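Local coordinates for uncharacterized protein DUF1185 (Bordetella bronchiseptica RB50, PDB 3BYQ) that is of unknown function but, with a variant of the Bacillus chorismate mutase fold, probably takes part in amino-acid metabolism, at residues V79-A84 and M116-K121. Residues are numbered along the deposited sequence; the frame is centred on the assembly and turned at random.
Sequences VYSKAA and MVPAVK
V117 fills the angle between the ring of Y80 and the chain of K82, one methyl turned to each. CG2 of V117 lies over a face of the Y80 ring, 3.9 Å from its centroid and 18° off the ring normal, which meets the criteria for a CH-pi contact; the nearest ring atom, CZ of Y80, is 3.7 Å from CG2, placing the methyl toward the rim. CG1 of V117 lies anti to the backbone N, beside the carbonyl carbon, where it packs against the backbone of S81 and against CD of K82 (3.7 Å). K82 carries CG between its backbone N and carbonyl carbon (chi1 63°) and is extended beyond it, which carries the aliphatic part past V117, with CG 3.6 Å from CB of A119, and NZ to a hydrogen bond with the carbonyl of H99.

Beneath these side chains, strands 79-86 and 119-123 run parallel in a mixed sheet; the axes of segments 79-84 and 119-121 lie 10° apart. Parallel pairing requires a crossover connection, here made through helix 98-109, whose M106 and R107 also touch V117; the arrangement belongs to the variant Bacillus chorismate mutase fold of this family. Of the backbone bonds, K82 N to P118 O and V120 N to K82 O are weak, whereas A84 N to V120 O (3.2 Å) is straighter, with the donor in the carbonyl plane.

On the sheet face shared by A83 and V120, CB of A83 stands 4.2 Å from CG1 of V120. S81 OG approaches P118 O to 3.1 Å, but its hydrogen bond goes to P133 O on strand 130-136. Y80 OH is likewise hydrogen-bonded to A115 O, two residues ahead of V117 in the chain.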
ATOM      1  N   VAL B  79       5.183  -9.283 -27.518  1.00 15.31           N
ATOM      2  CA  VAL B  79       5.689  -8.201 -26.661  1.00 17.30           C
ATOM      3  C   VAL B  79       6.558  -8.774 -25.537  1.00 18.35           C
ATOM      4  O   VAL B  79       6.424  -9.934 -25.180  1.00 17.52           O
ATOM      5  CB  VAL B  79       4.539  -7.335 -26.048  1.00 19.35           C
ATOM      6  CG1 VAL B  79       3.701  -6.646 -27.153  1.00 18.65           C
ATOM      7  CG2 VAL B  79       3.638  -8.140 -25.102  1.00 16.87           C
ATOM      8  N   TYR B  80       7.459  -7.950 -25.019  1.00 20.02           N
ATOM      9  CA  TYR B  80       8.276  -8.376 -23.872  1.00 17.86           C
ATOM     10  C   TYR B  80       8.761  -7.195 -23.037  1.00 18.71           C
ATOM     11  O   TYR B  80       8.576  -6.033 -23.399  1.00 18.05           O
ATOM     12  CB  TYR B  80       9.451  -9.333 -24.286  1.00 20.69           C
ATOM     13  CG  TYR B  80      10.446  -8.882 -25.362  1.00 17.32           C
ATOM     14  CD1 TYR B  80      10.622  -7.541 -25.740  1.00 16.84           C
ATOM     15  CD2 TYR B  80      11.282  -9.817 -25.944  1.00 16.69           C
ATOM     16  CE1 TYR B  80      11.584  -7.181 -26.748  1.00 15.08           C
ATOM     17  CE2 TYR B  80      12.259  -9.460 -26.882  1.00 17.46           C
ATOM     18  CZ  TYR B  80      12.402  -8.163 -27.286  1.00 19.12           C
ATOM     19  OH  TYR B  80      13.358  -7.918 -28.274  1.00 18.08           O
ATOM     20  N   SER B  81       9.349  -7.558 -21.905  1.00 17.03           N
ATOM     21  CA  SER B  81       9.945  -6.657 -20.963  1.00 18.29           C
ATOM     22  C   SER B  81      10.774  -7.433 -19.971  1.00 16.73           C
ATOM     23  O   SER B  81      10.774  -8.660 -19.920  1.00 16.42           O
ATOM     24  CB  SER B  81       8.898  -5.842 -20.209  1.00 18.82           C
ATOM     25  OG  SER B  81       9.507  -4.751 -19.505  1.00 20.80           O
ATOM     26  N   LYS B  82      11.441  -6.668 -19.126  1.00 18.72           N
ATOM     27  CA  LYS B  82      12.294  -7.246 -18.082  1.00 18.85           C
ATOM     28  C   LYS B  82      12.272  -6.314 -16.912  1.00 19.93           C
ATOM     29  O   LYS B  82      12.103  -5.111 -17.075  1.00 21.14           O
ATOM     30  CB  LYS B  82      13.723  -7.441 -18.586  1.00 18.87           C
ATOM     31  CG  LYS B  82      14.470  -6.158 -18.969  1.00 22.19           C
ATOM     32  CD  LYS B  82      15.662  -6.391 -19.912  1.00 19.32           C
ATOM     33  CE  LYS B  82      16.202  -5.071 -20.405  1.00 18.87           C
ATOM     34  NZ  LYS B  82      17.246  -5.154 -21.441  1.00 22.06           N
ATOM     35  N   ALA B  83      12.465  -6.855 -15.723  1.00 18.10           N
ATOM     36  CA  ALA B  83      12.394  -5.981 -14.547  1.00 18.01           C
ATOM     37  C   ALA B  83      13.139  -6.547 -13.377  1.00 18.49           C
ATOM     38  O   ALA B  83      13.448  -7.737 -13.316  1.00 17.00           O
ATOM     39  CB  ALA B  83      10.929  -5.732 -14.175  1.00 20.12           C
ATOM     40  N   ALA B  84      13.488  -5.663 -12.460  1.00 15.73           N
ATOM     41  CA  ALA B  84      14.208  -6.069 -11.239  1.00 19.22           C
ATOM     42  C   ALA B  84      13.768  -5.266 -10.029  1.00 17.90           C
ATOM     43  O   ALA B  84      13.566  -4.081 -10.121  1.00 18.21           O
ATOM     44  CB  ALA B  84      15.714  -5.920 -11.399  1.00 16.99           C
HETATM   45  N   MSE B 116      14.869  -3.451 -28.608  1.00 17.91           N
HETATM   46  CA  MSE B 116      15.445  -3.452 -27.259  1.00 16.92           C
HETATM   47  C   MSE B 116      14.344  -3.888 -26.310  1.00 19.44           C
HETATM   48  O   MSE B 116      13.205  -3.518 -26.477  1.00 20.86           O
HETATM   49  CB  MSE B 116      15.917  -2.069 -26.845  1.00 22.01           C
HETATM   50  CG  MSE B 116      16.629  -2.039 -25.506  1.00 21.99           C
HETATM   51 SE   MSE B 116      17.374  -0.265 -25.090  0.75 21.43          SE
HETATM   52  CE  MSE B 116      15.762   0.566 -24.620  1.00 26.25           C
ATOM     53  N   VAL B 117      14.688  -4.617 -25.283  1.00 18.60           N
ATOM     54  CA  VAL B 117      13.677  -5.068 -24.342  1.00 17.54           C
ATOM     55  C   VAL B 117      13.496  -3.908 -23.363  1.00 18.31           C
ATOM     56  O   VAL B 117      14.494  -3.423 -22.798  1.00 21.35           O
ATOM     57  CB  VAL B 117      14.169  -6.308 -23.526  1.00 20.35           C
ATOM     58  CG1 VAL B 117      13.066  -6.760 -22.555  1.00 18.95           C
ATOM     59  CG2 VAL B 117      14.607  -7.445 -24.432  1.00 24.36           C
ATOM     60  N   PRO B 118      12.261  -3.429 -23.176  1.00 17.95           N
ATOM     61  CA  PRO B 118      12.063  -2.352 -22.206  1.00 18.92           C
ATOM     62  C   PRO B 118      12.235  -2.900 -20.801  1.00 20.37           C
ATOM     63  O   PRO B 118      12.298  -4.114 -20.606  1.00 20.54           O
ATOM     64  CB  PRO B 118      10.656  -1.863 -22.508  1.00 20.16           C
ATOM     65  CG  PRO B 118       9.986  -3.028 -22.956  1.00 17.21           C
ATOM     66  CD  PRO B 118      10.973  -3.893 -23.709  1.00 19.34           C
ATOM     67  N   ALA B 119      12.366  -1.995 -19.849  1.00 20.88           N
ATOM     68  CA  ALA B 119      12.676  -2.393 -18.483  1.00 19.81           C
ATOM     69  C   ALA B 119      12.253  -1.377 -17.463  1.00 20.86           C
ATOM     70  O   ALA B 119      12.009  -0.228 -17.786  1.00 20.50           O
ATOM     71  CB  ALA B 119      14.197  -2.591 -18.359  1.00 19.67           C
ATOM     72  N   VAL B 120      12.105  -1.843 -16.233  1.00 17.48           N
ATOM     73  CA  VAL B 120      11.940  -0.954 -15.074  1.00 17.78           C
ATOM     74  C   VAL B 120      12.558  -1.663 -13.893  1.00 19.78           C
ATOM     75  O   VAL B 120      12.610  -2.875 -13.848  1.00 18.56           O
ATOM     76  CB  VAL B 120      10.459  -0.536 -14.850  1.00 20.31           C
ATOM     77  CG1 VAL B 120       9.559  -1.744 -14.563  1.00 18.84           C
ATOM     78  CG2 VAL B 120      10.322   0.582 -13.758  1.00 21.12           C
ATOM     79  N   LYS B 121      13.093  -0.902 -12.959  1.00 18.27           N
ATOM     80  CA  LYS B 121      13.658  -1.506 -11.760  1.00 18.85           C
ATOM     81  C   LYS B 121      13.525  -0.566 -10.600  1.00 19.90           C
ATOM     82  O   LYS B 121      13.260   0.616 -10.755  1.00 18.64           O
ATOM     83  CB  LYS B 121      15.099  -1.882 -11.940  1.00 20.28           C
ATOM     84  CG  LYS B 121      15.953  -0.775 -12.354  1.00 23.26           C
ATOM     85  CD  LYS B 121      17.378  -1.292 -12.713  1.00 25.95           C
ATOM     86  CE  LYS B 121      18.217  -0.125 -13.115  1.00 22.89           C
ATOM     87  NZ  LYS B 121      17.735   0.475 -14.380  1.00 20.74           N
TER